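Local coordinates for protein ditrans,polycis-undecaprenyl-diphosphate synthase ((2E,6E)-farnesyl-diphosphate specific) (Acinetobacter baumannii, PDB 6ACS) that probably condenses isopentenyl diphosphate units with farnesyl diphosphate to make undecaprenyl diphosphate, the precursor of the lipid that carries glycosyl units in bacterial cell wall synthesis, at residues A56-A61 with T130-V135; A98-G103 with L175-A180; Y203-F208 with N226-R231. All blocks are in the same frame, centred on the assembly; numbering follows the deposited sequence.

Contact 1: residues A56-A61 with T130-V135; sequences ALTVFA and TLTIAV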
ATOM      1  N   ALA B  56       2.343  17.971   5.458  1.00 24.60           N
ATOM      2  CA  ALA B  56       3.284  17.364   4.530  1.00 26.49           C
ATOM      3  C   ALA B  56       2.604  17.131   3.189  1.00 24.03           C
ATOM      4  O   ALA B  56       1.452  16.703   3.136  1.00 22.38           O
ATOM      5  CB  ALA B  56       3.823  16.032   5.062  1.00 22.66           C
ATOM      6  N   LEU B  57       3.331  17.420   2.120  1.00 20.23           N
ATOM      7  CA  LEU B  57       2.908  17.143   0.750  1.00 20.34           C
ATOM      8  C   LEU B  57       4.058  16.435   0.060  1.00 24.04           C
ATOM      9  O   LEU B  57       5.177  16.960   0.038  1.00 24.89           O
ATOM     10  CB  LEU B  57       2.558  18.439   0.008  1.00 22.96           C
ATOM     11  CG  LEU B  57       2.299  18.303  -1.488  1.00 23.65           C
ATOM     12  CD1 LEU B  57       1.047  17.445  -1.736  1.00 24.42           C
ATOM     13  CD2 LEU B  57       2.163  19.694  -2.096  1.00 27.45           C
ATOM     14  N   THR B  58       3.797  15.246  -0.482  1.00 20.62           N
ATOM     15  CA  THR B  58       4.832  14.424  -1.111  1.00 21.86           C
ATOM     16  C   THR B  58       4.407  14.090  -2.538  1.00 24.09           C
ATOM     17  O   THR B  58       3.305  13.570  -2.743  1.00 24.28           O
ATOM     18  CB  THR B  58       5.059  13.135  -0.298  1.00 21.89           C
ATOM     19  OG1 THR B  58       5.414  13.483   1.055  1.00 21.14           O
ATOM     20  CG2 THR B  58       6.144  12.257  -0.937  1.00 20.75           C
ATOM     21  N   VAL B  59       5.266  14.376  -3.521  1.00 22.02           N
ATOM     22  CA  VAL B  59       4.865  14.261  -4.922  1.00 23.00           C
ATOM     23  C   VAL B  59       5.835  13.379  -5.703  1.00 26.41           C
ATOM     24  O   VAL B  59       7.037  13.314  -5.413  1.00 27.29           O
ATOM     25  CB  VAL B  59       4.723  15.652  -5.584  1.00 25.52           C
ATOM     26  CG1 VAL B  59       3.754  16.509  -4.784  1.00 26.81           C
ATOM     27  CG2 VAL B  59       6.063  16.310  -5.728  1.00 26.25           C
ATOM     28  N   PHE B  60       5.287  12.720  -6.726  1.00 23.92           N
ATOM     29  CA  PHE B  60       5.947  11.681  -7.520  1.00 28.25           C
ATOM     30  C   PHE B  60       5.622  11.935  -8.987  1.00 37.35           C
ATOM     31  O   PHE B  60       4.455  11.822  -9.386  1.00 41.93           O
ATOM     32  CB  PHE B  60       5.396  10.317  -7.119  1.00 29.90           C
ATOM     33  CG  PHE B  60       6.065   9.138  -7.774  1.00 35.87           C
ATOM     34  CD1 PHE B  60       7.400   9.172  -8.109  1.00 45.32           C
ATOM     35  CD2 PHE B  60       5.336   7.982  -8.035  1.00 41.75           C
ATOM     36  CE1 PHE B  60       8.010   8.064  -8.688  1.00 54.12           C
ATOM     37  CE2 PHE B  60       5.935   6.870  -8.615  1.00 47.83           C
ATOM     38  CZ  PHE B  60       7.273   6.913  -8.939  1.00 53.66           C
ATOM     39  N   ALA B  61       6.618  12.246  -9.800  1.00 39.35           N
ATOM     40  CA  ALA B  61       6.362  12.430 -11.233  1.00 49.67           C
ATOM     41  C   ALA B  61       6.342  11.073 -11.938  1.00 56.64           C
ATOM     42  O   ALA B  61       7.391  10.494 -12.233  1.00 56.22           O
ATOM     43  CB  ALA B  61       7.399  13.359 -11.853  1.00 49.61           C
ATOM     44  N   THR B 130       6.267  20.421   5.142  1.00 27.35           N
ATOM     45  CA  THR B 130       7.338  19.758   4.417  1.00 28.10           C
ATOM     46  C   THR B 130       6.838  19.361   3.036  1.00 28.44           C
ATOM     47  O   THR B 130       5.824  18.664   2.912  1.00 27.69           O
ATOM     48  CB  THR B 130       7.844  18.535   5.172  1.00 28.56           C
ATOM     49  OG1 THR B 130       8.416  18.963   6.409  1.00 28.85           O
ATOM     50  CG2 THR B 130       8.895  17.793   4.339  1.00 26.88           C
ATOM     51  N   LEU B 131       7.549  19.807   2.011  1.00 25.87           N
ATOM     52  CA  LEU B 131       7.326  19.391   0.637  1.00 25.63           C
ATOM     53  C   LEU B 131       8.419  18.391   0.263  1.00 23.72           C
ATOM     54  O   LEU B 131       9.606  18.729   0.275  1.00 25.32           O
ATOM     55  CB  LEU B 131       7.343  20.596  -0.305  1.00 25.01           C
ATOM     56  CG  LEU B 131       7.331  20.278  -1.811  1.00 23.39           C
ATOM     57  CD1 LEU B 131       6.060  19.540  -2.187  1.00 25.63           C
ATOM     58  CD2 LEU B 131       7.455  21.557  -2.633  1.00 27.66           C
ATOM     59  N   THR B 132       8.025  17.160  -0.034  1.00 22.49           N
ATOM     60  CA  THR B 132       8.972  16.115  -0.400  1.00 22.12           C
ATOM     61  C   THR B 132       8.819  15.778  -1.874  1.00 24.59           C
ATOM     62  O   THR B 132       7.703  15.517  -2.347  1.00 24.30           O
ATOM     63  CB  THR B 132       8.763  14.861   0.451  1.00 22.97           C
ATOM     64  OG1 THR B 132       8.987  15.194   1.831  1.00 25.09           O
ATOM     65  CG2 THR B 132       9.753  13.761   0.023  1.00 22.71           C
ATOM     66  N   ILE B 133       9.941  15.792  -2.594  1.00 21.98           N
ATOM     67  CA  ILE B 133      10.005  15.405  -4.000  1.00 22.73           C
ATOM     68  C   ILE B 133      10.666  14.035  -4.071  1.00 24.55           C
ATOM     69  O   ILE B 133      11.797  13.844  -3.595  1.00 25.20           O
ATOM     70  CB  ILE B 133      10.784  16.432  -4.842  1.00 26.22           C
ATOM     71  CG1 ILE B 133      10.314  17.865  -4.553  1.00 29.51           C
ATOM     72  CG2 ILE B 133      10.726  16.057  -6.316  1.00 26.43           C
ATOM     73  CD1 ILE B 133       8.865  18.129  -4.818  1.00 32.35           C
ATOM     74  N   ALA B 134       9.948  13.074  -4.649  1.00 23.09           N
ATOM     75  CA  ALA B 134      10.452  11.715  -4.801  1.00 23.95           C
ATOM     76  C   ALA B 134      11.201  11.639  -6.123  1.00 25.41           C
ATOM     77  O   ALA B 134      10.617  11.878  -7.184  1.00 29.47           O
ATOM     78  CB  ALA B 134       9.302  10.706  -4.737  1.00 25.59           C
ATOM     79  N   VAL B 135      12.497  11.340  -6.057  1.00 24.56           N
ATOM     80  CA  VAL B 135      13.370  11.294  -7.225  1.00 25.29           C
ATOM     81  C   VAL B 135      14.065   9.942  -7.227  1.00 25.65           C
ATOM     82  O   VAL B 135      14.680   9.563  -6.224  1.00 26.68           O
ATOM     83  CB  VAL B 135      14.415  12.428  -7.197  1.00 28.50           C
ATOM     84  CG1 VAL B 135      15.322  12.362  -8.431  1.00 31.78           C
ATOM     85  CG2 VAL B 135      13.738  13.802  -7.051  1.00 28.09           C
TER
HETATM   86  O   HOH W   1       6.406  15.588   2.622  1.00 24.61           O
HETATM   87  O   HOH W   2       8.687  13.218  -8.685  1.00 44.09           O

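Contact 2: residues A98-G103 with L175-A180; sequences ALRFIG and LNDLPA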
ATOM      1  N   ALA B  98       9.746  23.472   4.245  1.00 30.29           N
ATOM      2  CA  ALA B  98      10.996  22.720   4.207  1.00 32.13           C
ATOM      3  C   ALA B  98      10.968  21.772   3.018  1.00 33.74           C
ATOM      4  O   ALA B  98       9.991  21.041   2.827  1.00 32.17           O
ATOM      5  CB  ALA B  98      11.193  21.933   5.504  1.00 30.81           C
ATOM      6  N   LEU B  99      12.045  21.765   2.239  1.00 31.11           N
ATOM      7  CA  LEU B  99      12.163  20.875   1.094  1.00 30.34           C
ATOM      8  C   LEU B  99      12.904  19.601   1.482  1.00 31.83           C
ATOM      9  O   LEU B  99      13.921  19.648   2.186  1.00 34.03           O
ATOM     10  CB  LEU B  99      12.901  21.581  -0.043  1.00 36.88           C
ATOM     11  CG  LEU B  99      12.856  20.979  -1.443  0.51 36.07           C
ATOM     12  CD1 LEU B  99      11.426  20.666  -1.851  0.51 34.15           C
ATOM     13  CD2 LEU B  99      13.494  21.950  -2.416  0.51 36.62           C
ATOM     14  N   ARG B 100      12.399  18.462   1.005  1.00 25.85           N
ATOM     15  CA  ARG B 100      13.010  17.167   1.260  1.00 27.89           C
ATOM     16  C   ARG B 100      12.974  16.344  -0.021  1.00 23.05           C
ATOM     17  O   ARG B 100      12.121  16.556  -0.884  1.00 27.51           O
ATOM     18  CB  ARG B 100      12.265  16.448   2.397  1.00 32.31           C
ATOM     19  CG  ARG B 100      12.954  15.204   2.902  0.51 36.18           C
ATOM     20  CD  ARG B 100      12.165  14.508   4.011  0.51 35.61           C
ATOM     21  NE  ARG B 100      11.997  15.329   5.206  0.51 35.24           N
ATOM     22  CZ  ARG B 100      11.659  14.847   6.399  0.51 33.75           C
ATOM     23  NH1 ARG B 100      11.463  13.543   6.558  0.51 31.71           N
ATOM     24  NH2 ARG B 100      11.517  15.667   7.433  0.51 33.09           N
ATOM     25  N   PHE B 101      13.920  15.413  -0.154  1.00 23.82           N
ATOM     26  CA  PHE B 101      13.945  14.518  -1.300  1.00 25.59           C
ATOM     27  C   PHE B 101      14.012  13.087  -0.796  1.00 27.90           C
ATOM     28  O   PHE B 101      14.705  12.804   0.188  1.00 25.73           O
ATOM     29  CB  PHE B 101      15.132  14.832  -2.213  1.00 27.15           C
ATOM     30  CG  PHE B 101      15.140  16.247  -2.689  1.00 25.24           C
ATOM     31  CD1 PHE B 101      15.787  17.228  -1.953  1.00 27.42           C
ATOM     32  CD2 PHE B 101      14.436  16.608  -3.833  1.00 26.36           C
ATOM     33  CE1 PHE B 101      15.774  18.553  -2.371  1.00 31.76           C
ATOM     34  CE2 PHE B 101      14.414  17.942  -4.264  1.00 27.54           C
ATOM     35  CZ  PHE B 101      15.083  18.906  -3.527  1.00 31.71           C
ATOM     36  N   ILE B 102      13.249  12.198  -1.433  1.00 23.96           N
ATOM     37  CA  ILE B 102      13.348  10.776  -1.112  1.00 23.79           C
ATOM     38  C   ILE B 102      13.655  10.009  -2.386  1.00 24.84           C
ATOM     39  O   ILE B 102      13.341  10.453  -3.496  1.00 25.64           O
ATOM     40  CB  ILE B 102      12.080  10.205  -0.449  1.00 23.77           C
ATOM     41  CG1 ILE B 102      10.877  10.447  -1.360  1.00 23.80           C
ATOM     42  CG2 ILE B 102      11.888  10.819   0.953  1.00 25.50           C
ATOM     43  CD1 ILE B 102       9.556   9.907  -0.785  1.00 25.85           C
ATOM     44  N   GLY B 103      14.291   8.855  -2.216  1.00 24.63           N
ATOM     45  CA  GLY B 103      14.691   8.026  -3.330  1.00 25.98           C
ATOM     46  C   GLY B 103      16.164   7.692  -3.279  1.00 31.03           C
ATOM     47  O   GLY B 103      16.907   8.125  -2.398  1.00 27.55           O
ATOM     48  N   LEU B 175      10.470   9.120   5.431  1.00 21.02           N
ATOM     49  CA  LEU B 175       9.415   9.994   5.960  1.00 20.60           C
ATOM     50  C   LEU B 175       8.820   9.497   7.278  1.00 22.04           C
ATOM     51  O   LEU B 175       7.685   9.850   7.625  1.00 20.46           O
ATOM     52  CB  LEU B 175       8.293  10.216   4.932  1.00 21.98           C
ATOM     53  CG  LEU B 175       8.817  10.750   3.584  1.00 23.56           C
ATOM     54  CD1 LEU B 175       7.657  11.116   2.684  1.00 26.13           C
ATOM     55  CD2 LEU B 175       9.757  11.937   3.796  1.00 26.09           C
ATOM     56  N   ASN B 176       9.564   8.706   8.048  1.00 22.46           N
ATOM     57  CA  ASN B 176       8.991   8.175   9.279  1.00 21.99           C
ATOM     58  C   ASN B 176       8.806   9.242  10.350  1.00 23.43           C
ATOM     59  O   ASN B 176       8.135   8.973  11.348  1.00 25.31           O
ATOM     60  CB  ASN B 176       9.838   7.030   9.840  1.00 21.58           C
ATOM     61  CG  ASN B 176      11.240   7.458  10.209  1.00 25.11           C
ATOM     62  OD1 ASN B 176      11.454   8.097  11.254  1.00 23.43           O
ATOM     63  ND2 ASN B 176      12.218   7.073   9.386  1.00 23.03           N
ATOM     64  N   ASP B 177       9.411  10.414  10.202  1.00 20.54           N
ATOM     65  CA  ASP B 177       9.213  11.467  11.190  1.00 22.39           C
ATOM     66  C   ASP B 177       8.056  12.383  10.820  1.00 27.36           C
ATOM     67  O   ASP B 177       7.798  13.358  11.536  1.00 27.02           O
ATOM     68  CB  ASP B 177      10.502  12.272  11.375  1.00 27.17           C
ATOM     69  CG  ASP B 177      10.973  12.933  10.090  1.00 36.25           C
ATOM     70  OD1 ASP B 177      10.817  12.336   9.001  1.00 39.30           O
ATOM     71  OD2 ASP B 177      11.569  14.016  10.182  1.00 43.81           O
ATOM     72  N   LEU B 178       7.381  12.112   9.714  1.00 23.34           N
ATOM     73  CA  LEU B 178       6.205  12.860   9.295  1.00 23.58           C
ATOM     74  C   LEU B 178       4.957  12.023   9.535  1.00 22.96           C
ATOM     75  O   LEU B 178       5.046  10.799   9.696  1.00 23.33           O
ATOM     76  CB  LEU B 178       6.304  13.236   7.810  1.00 21.49           C
ATOM     77  CG  LEU B 178       7.479  14.135   7.416  1.00 25.77           C
ATOM     78  CD1 LEU B 178       7.481  14.359   5.906  1.00 26.50           C
ATOM     79  CD2 LEU B 178       7.424  15.476   8.153  1.00 28.25           C
ATOM     80  N   PRO B 179       3.774  12.641   9.577  1.00 23.32           N
ATOM     81  CA  PRO B 179       2.541  11.848   9.703  1.00 24.06           C
ATOM     82  C   PRO B 179       2.416  10.861   8.554  1.00 24.17           C
ATOM     83  O   PRO B 179       2.924  11.101   7.461  1.00 24.23           O
ATOM     84  CB  PRO B 179       1.427  12.904   9.635  1.00 26.04           C
ATOM     85  CG  PRO B 179       2.083  14.190  10.000  1.00 29.08           C
ATOM     86  CD  PRO B 179       3.500  14.084   9.490  1.00 25.10           C
ATOM     87  N   ALA B 180       1.714   9.748   8.801  1.00 21.26           N
ATOM     88  CA  ALA B 180       1.432   8.813   7.717  1.00 23.83           C
ATOM     89  C   ALA B 180       0.565   9.506   6.678  1.00 20.24           C
ATOM     90  O   ALA B 180      -0.164  10.441   6.993  1.00 20.51           O
ATOM     91  CB  ALA B 180       0.726   7.552   8.221  1.00 25.02           C
TER

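Contact 3: residues Y203-F208 with N226-R231; sequences YAELYF and NVFSGR. With IPA (isopropyl alcohol), chain G.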
ATOM      1  N   TYR B 203      -2.859   3.246   5.150  1.00 19.35           N
ATOM      2  CA  TYR B 203      -4.230   3.601   5.506  1.00 19.56           C
ATOM      3  C   TYR B 203      -4.728   4.852   4.778  1.00 19.34           C
ATOM      4  O   TYR B 203      -5.761   5.421   5.171  1.00 19.68           O
ATOM      5  CB  TYR B 203      -4.361   3.786   7.012  1.00 22.65           C
ATOM      6  CG  TYR B 203      -4.177   2.502   7.786  1.00 23.70           C
ATOM      7  CD1 TYR B 203      -5.204   1.575   7.878  1.00 27.70           C
ATOM      8  CD2 TYR B 203      -2.972   2.219   8.411  1.00 26.39           C
ATOM      9  CE1 TYR B 203      -5.040   0.395   8.603  1.00 29.66           C
ATOM     10  CE2 TYR B 203      -2.803   1.049   9.128  1.00 30.07           C
ATOM     11  CZ  TYR B 203      -3.835   0.153   9.224  1.00 32.04           C
ATOM     12  OH  TYR B 203      -3.650  -1.005   9.937  1.00 41.68           O
ATOM     13  N   ALA B 204      -4.042   5.279   3.719  1.00 17.76           N
ATOM     14  CA  ALA B 204      -4.453   6.482   2.996  1.00 20.97           C
ATOM     15  C   ALA B 204      -5.771   6.276   2.257  1.00 20.10           C
ATOM     16  O   ALA B 204      -6.018   5.211   1.672  1.00 18.96           O
ATOM     17  CB  ALA B 204      -3.388   6.895   1.975  1.00 20.06           C
ATOM     18  N   GLU B 205      -6.619   7.307   2.276  1.00 17.95           N
ATOM     19  CA  GLU B 205      -7.701   7.364   1.298  1.00 16.29           C
ATOM     20  C   GLU B 205      -7.097   7.581  -0.075  1.00 18.98           C
ATOM     21  O   GLU B 205      -6.218   8.422  -0.244  1.00 21.99           O
ATOM     22  CB  GLU B 205      -8.657   8.519   1.596  1.00 19.49           C
ATOM     23  CG  GLU B 205      -9.480   8.306   2.865  1.00 20.24           C
ATOM     24  CD  GLU B 205     -10.561   7.250   2.644  1.00 22.08           C
ATOM     25  OE1 GLU B 205     -10.835   6.906   1.466  1.00 24.72           O
ATOM     26  OE2 GLU B 205     -11.150   6.783   3.636  1.00 23.48           O
ATOM     27  N   LEU B 206      -7.605   6.861  -1.063  1.00 20.89           N
ATOM     28  CA  LEU B 206      -7.061   6.894  -2.414  1.00 19.95           C
ATOM     29  C   LEU B 206      -8.057   7.623  -3.304  1.00 23.24           C
ATOM     30  O   LEU B 206      -9.234   7.262  -3.342  1.00 23.25           O
ATOM     31  CB  LEU B 206      -6.807   5.478  -2.926  1.00 21.20           C
ATOM     32  CG  LEU B 206      -5.917   4.652  -1.986  1.00 21.63           C
ATOM     33  CD1 LEU B 206      -5.733   3.269  -2.558  1.00 24.88           C
ATOM     34  CD2 LEU B 206      -4.542   5.339  -1.765  1.00 22.27           C
ATOM     35  N   TYR B 207      -7.592   8.661  -3.990  1.00 21.64           N
ATOM     36  CA  TYR B 207      -8.445   9.494  -4.826  1.00 20.22           C
ATOM     37  C   TYR B 207      -7.923   9.426  -6.251  1.00 22.76           C
ATOM     38  O   TYR B 207      -6.790   9.837  -6.512  1.00 25.09           O
ATOM     39  CB  TYR B 207      -8.454  10.929  -4.309  1.00 22.64           C
ATOM     40  CG  TYR B 207      -9.307  11.858  -5.139  1.00 25.90           C
ATOM     41  CD1 TYR B 207     -10.666  11.989  -4.876  1.00 28.98           C
ATOM     42  CD2 TYR B 207      -8.754  12.616  -6.168  1.00 29.85           C
ATOM     43  CE1 TYR B 207     -11.447  12.845  -5.612  1.00 32.60           C
ATOM     44  CE2 TYR B 207      -9.534  13.480  -6.913  1.00 31.71           C
ATOM     45  CZ  TYR B 207     -10.880  13.580  -6.630  1.00 36.95           C
ATOM     46  OH  TYR B 207     -11.675  14.430  -7.360  1.00 45.10           O
ATOM     47  N   PHE B 208      -8.737   8.898  -7.162  1.00 23.83           N
ATOM     48  CA  PHE B 208      -8.343   8.739  -8.556  1.00 23.58           C
ATOM     49  C   PHE B 208      -9.126   9.714  -9.428  1.00 27.68           C
ATOM     50  O   PHE B 208     -10.329   9.898  -9.229  1.00 26.17           O
ATOM     51  CB  PHE B 208      -8.594   7.302  -9.005  1.00 25.13           C
ATOM     52  CG  PHE B 208      -7.781   6.289  -8.235  1.00 24.39           C
ATOM     53  CD1 PHE B 208      -6.454   6.093  -8.535  1.00 25.63           C
ATOM     54  CD2 PHE B 208      -8.341   5.587  -7.176  1.00 31.58           C
ATOM     55  CE1 PHE B 208      -5.679   5.168  -7.814  1.00 30.48           C
ATOM     56  CE2 PHE B 208      -7.573   4.666  -6.451  1.00 30.37           C
ATOM     57  CZ  PHE B 208      -6.255   4.461  -6.772  1.00 29.31           C
ATOM     58  N   ASN B 226     -12.384  17.985  -0.338  1.00 23.78           N
ATOM     59  CA  ASN B 226     -13.767  17.892   0.126  1.00 24.83           C
ATOM     60  C   ASN B 226     -14.253  16.436   0.126  1.00 24.78           C
ATOM     61  O   ASN B 226     -14.938  15.983   1.064  1.00 24.82           O
ATOM     62  CB  ASN B 226     -14.655  18.763  -0.761  1.00 24.89           C
ATOM     63  CG  ASN B 226     -16.001  19.033  -0.143  1.00 31.54           C
ATOM     64  OD1 ASN B 226     -16.093  19.703   0.883  1.00 32.17           O
ATOM     65  ND2 ASN B 226     -17.053  18.505  -0.749  1.00 34.65           N
ATOM     66  N   VAL B 227     -13.892  15.688  -0.912  1.00 23.67           N
ATOM     67  CA  VAL B 227     -14.227  14.264  -0.964  1.00 25.30           C
ATOM     68  C   VAL B 227     -13.579  13.532   0.206  1.00 24.36           C
ATOM     69  O   VAL B 227     -14.214  12.706   0.873  1.00 23.92           O
ATOM     70  CB  VAL B 227     -13.806  13.665  -2.318  1.00 25.78           C
ATOM     71  CG1 VAL B 227     -13.951  12.131  -2.308  1.00 27.48           C
ATOM     72  CG2 VAL B 227     -14.662  14.260  -3.443  1.00 29.45           C
ATOM     73  N   PHE B 228     -12.302  13.823   0.461  1.00 22.60           N
ATOM     74  CA  PHE B 228     -11.596  13.235   1.594  1.00 22.85           C
ATOM     75  C   PHE B 228     -12.331  13.489   2.901  1.00 22.35           C
ATOM     76  O   PHE B 228     -12.487  12.585   3.732  1.00 22.79           O
ATOM     77  CB  PHE B 228     -10.182  13.809   1.682  1.00 22.59           C
ATOM     78  CG  PHE B 228      -9.468  13.443   2.951  1.00 25.15           C
ATOM     79  CD1 PHE B 228      -8.827  12.220   3.065  1.00 24.68           C
ATOM     80  CD2 PHE B 228      -9.458  14.313   4.043  1.00 22.82           C
ATOM     81  CE1 PHE B 228      -8.165  11.874   4.240  1.00 23.65           C
ATOM     82  CE2 PHE B 228      -8.813  13.970   5.224  1.00 25.25           C
ATOM     83  CZ  PHE B 228      -8.157  12.737   5.319  1.00 25.11           C
ATOM     84  N   SER B 229     -12.778  14.727   3.113  1.00 21.68           N
ATOM     85  CA  SER B 229     -13.479  15.014   4.363  1.00 22.18           C
ATOM     86  C   SER B 229     -14.744  14.172   4.494  1.00 24.67           C
ATOM     87  O   SER B 229     -15.017  13.598   5.564  1.00 26.61           O
ATOM     88  CB  SER B 229     -13.814  16.503   4.455  1.00 27.73           C
ATOM     89  OG  SER B 229     -14.468  16.781   5.682  1.00 28.29           O
ATOM     90  N   GLY B 230     -15.530  14.080   3.416  1.00 25.77           N
ATOM     91  CA  GLY B 230     -16.738  13.262   3.481  1.00 27.08           C
ATOM     92  C   GLY B 230     -16.443  11.791   3.744  1.00 24.75           C
ATOM     93  O   GLY B 230     -17.176  11.107   4.471  1.00 24.89           O
ATOM     94  N   ARG B 231     -15.363  11.276   3.155  1.00 22.77           N
ATOM     95  CA  ARG B 231     -15.031   9.875   3.399  1.00 25.43           C
ATOM     96  C   ARG B 231     -14.590   9.649   4.836  1.00 24.30           C
ATOM     97  O   ARG B 231     -14.877   8.600   5.420  1.00 25.57           O
ATOM     98  CB  ARG B 231     -13.940   9.414   2.447  1.00 25.62           C
ATOM     99  CG  ARG B 231     -14.410   9.326   1.008  1.00 25.93           C
ATOM    100  CD  ARG B 231     -13.217   8.941   0.191  1.00 28.96           C
ATOM    101  NE  ARG B 231     -13.447   8.949  -1.242  1.00 28.97           N
ATOM    102  CZ  ARG B 231     -12.465   8.748  -2.108  1.00 30.79           C
ATOM    103  NH1 ARG B 231     -11.227   8.534  -1.648  1.00 32.02           N
ATOM    104  NH2 ARG B 231     -12.711   8.772  -3.405  1.00 28.60           N
TER
HETATM  105  C1  IPA G 301     -15.383  11.712  -5.957  1.00 62.39           C
HETATM  106  C2  IPA G 301     -14.740  11.486  -7.319  1.00 63.80           C
HETATM  107  C3  IPA G 301     -13.662  10.413  -7.205  1.00 62.85           C
HETATM  108  O2  IPA G 301     -14.178  12.699  -7.769  1.00 63.15           O
HETATM  109  O   HOH W   3     -11.542   8.317  -6.052  1.00 42.62           O

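Contact 1: residues A56-A61 with T130-V135
Val59 lays its CG2 methyl against the end of the Ile133 side chain, two neighbours in the central parallel sheet of the cis-prenyltransferase fold. The two side chains run side by side in the same direction, and CG2 of Val59 meets CD1 of Ile133 at 3.5 Å, tighter than usual for two methyls. With chi1 at -55°, Val59 CG2 sits between its own backbone N and carbonyl carbon, which turns it to the neighbouring strand. On the same face of the sheet Leu57 and Leu131 are also aligned; near-identical torsions keep them pointing the same way, with CD2 of Leu57 3.9 Å from CD1 of Leu131.

Four backbone hydrogen bonds, with N-H...O angles of 161° to 168°, establish the parallel register. Leu57 N and Val59 N donate to Thr130 O and Thr132 O; Thr132 N and Ala134 N return bonds to Leu57 O and Val59 O.

The opposite face carries Thr58 and Thr132, whose methyls CG2 touch at 4.0 Å. Thr58 OG1 also bonds His12 NE2 of strand 12-17, the next strand in the sheet. The two hydroxyls are not joined directly: one water bonds Thr58 OG1 at 2.8 Å and Thr132 OG1 at 2.7 Å, and donates to Thr130 O.

Contact 2: residues A98-G103 with L175-A180
Arg100 reaches from strand 97-102, an outermost strand of the parallel sheet within this chain, to grip Asp177 in a type I beta turn running from Leu175 to Leu178. Two conformers of Arg100 are modelled, and the salt bridge and packing described here belong to one of them. In it the salt bridge is end-on and bidentate, each terminal nitrogen taking its own carboxylate oxygen, and the two flat groups are nearly coplanar, with planes 22° apart. Its two bonds are unequal. Arg100 NH1 donates to Asp177 OD1 over 2.8 Å, almost straight and in the guanidinium plane, and meets the syn lone pair of OD1. The bond from Arg100 NH2 to Asp177 OD2 is longer, 3.2 Å, and meets the oxygen on its syn side but 23° out of the carboxylate plane.

Aliphatic groups flank this pair. Leu178 CD1 lies over one guanidinium face, 4.1 Å above the plane and offset toward the rim. Alongside the aliphatic part of Arg100, Leu175 runs in the opposite direction, its CD2 3.5 Å from Arg100 CD. Ile102, two residues along the strand, crosses Leu175 at about a right angle, Ile102 CG2 lying 3.7 Å from Leu175 CD2.

Further out, the bond from Leu178 N to Leu175 O closes the turn, in which Asp177 is the third residue. The arginine chain leaves the strand extended and bends at chi3 (-62°), turning the guanidinium to the aspartate. Contacts of Leu175 with Thr58 and of Leu178 with Ala56 carry the loop across the sheet to strand 56-61. Asn176, within the turn, is tied back to the preceding loop through a bond from its ND2 to Val173 O.

Contact 3: residues Y203-F208 with N226-R231
Arg231 reaches from helix 218-235 to strand 205-208, where its side chain and that of Tyr207 cross at about a right angle, their flat groups 42° apart. The arginine chain is straight from CG to NE, which carries NH1 to the carbonyl oxygen of Leu206, 2.9 Å away. The donor stands well above the carbonyl plane, 59° out of it. NH2 binds a water that also accepts from Phe208 N.

Glu205 is folded at chi2. Its carboxylate lies obliquely to the guanidinium, with planes 54° apart, and the salt bridge from OE1 to Arg231 NH1 is long at 3.5 Å. Glu205 CG also packs 4.0 Å from CD1 of Phe228. Val227 CG2 lies 4.1 Å from CE1 of Tyr207, whose OH accepts a bond from an isopropanol probably left by crystallisation.

The second subunit adds to the contact: its Arg192 forms a salt bridge with Glu205 OE2, and its Phe191 makes a cation-pi contact with Arg231. The carboxylate thus lies between arginines of both chains, the link to Arg231 being long; if Glu205 binds magnesium as predicted, the site is probably formed at the dimer interface.

How the contacts relate
All three contacts reach one six-stranded parallel sheet. Contacts 1 and 2 adjoin, their centres 8 Å apart: strand 97-102 pairs with strand 129-134, and the loop 175-180 spans the threonine face of contact 1. Contact 3 lies at the other end of the sheet within this chain, where the second subunit adjoins, with its centre about 18 Å from that of contact 1 and about 21 Å from that of contact 2. Contacts 1 and 3 both come near predicted substrate residues: Phe60 of contact 1 has its side chain about 6 Å from that of Ser194, while Leu206 of contact 3 is about 4 Å from Ile193 between side chains. Contact 2 stands apart from the annotated sites.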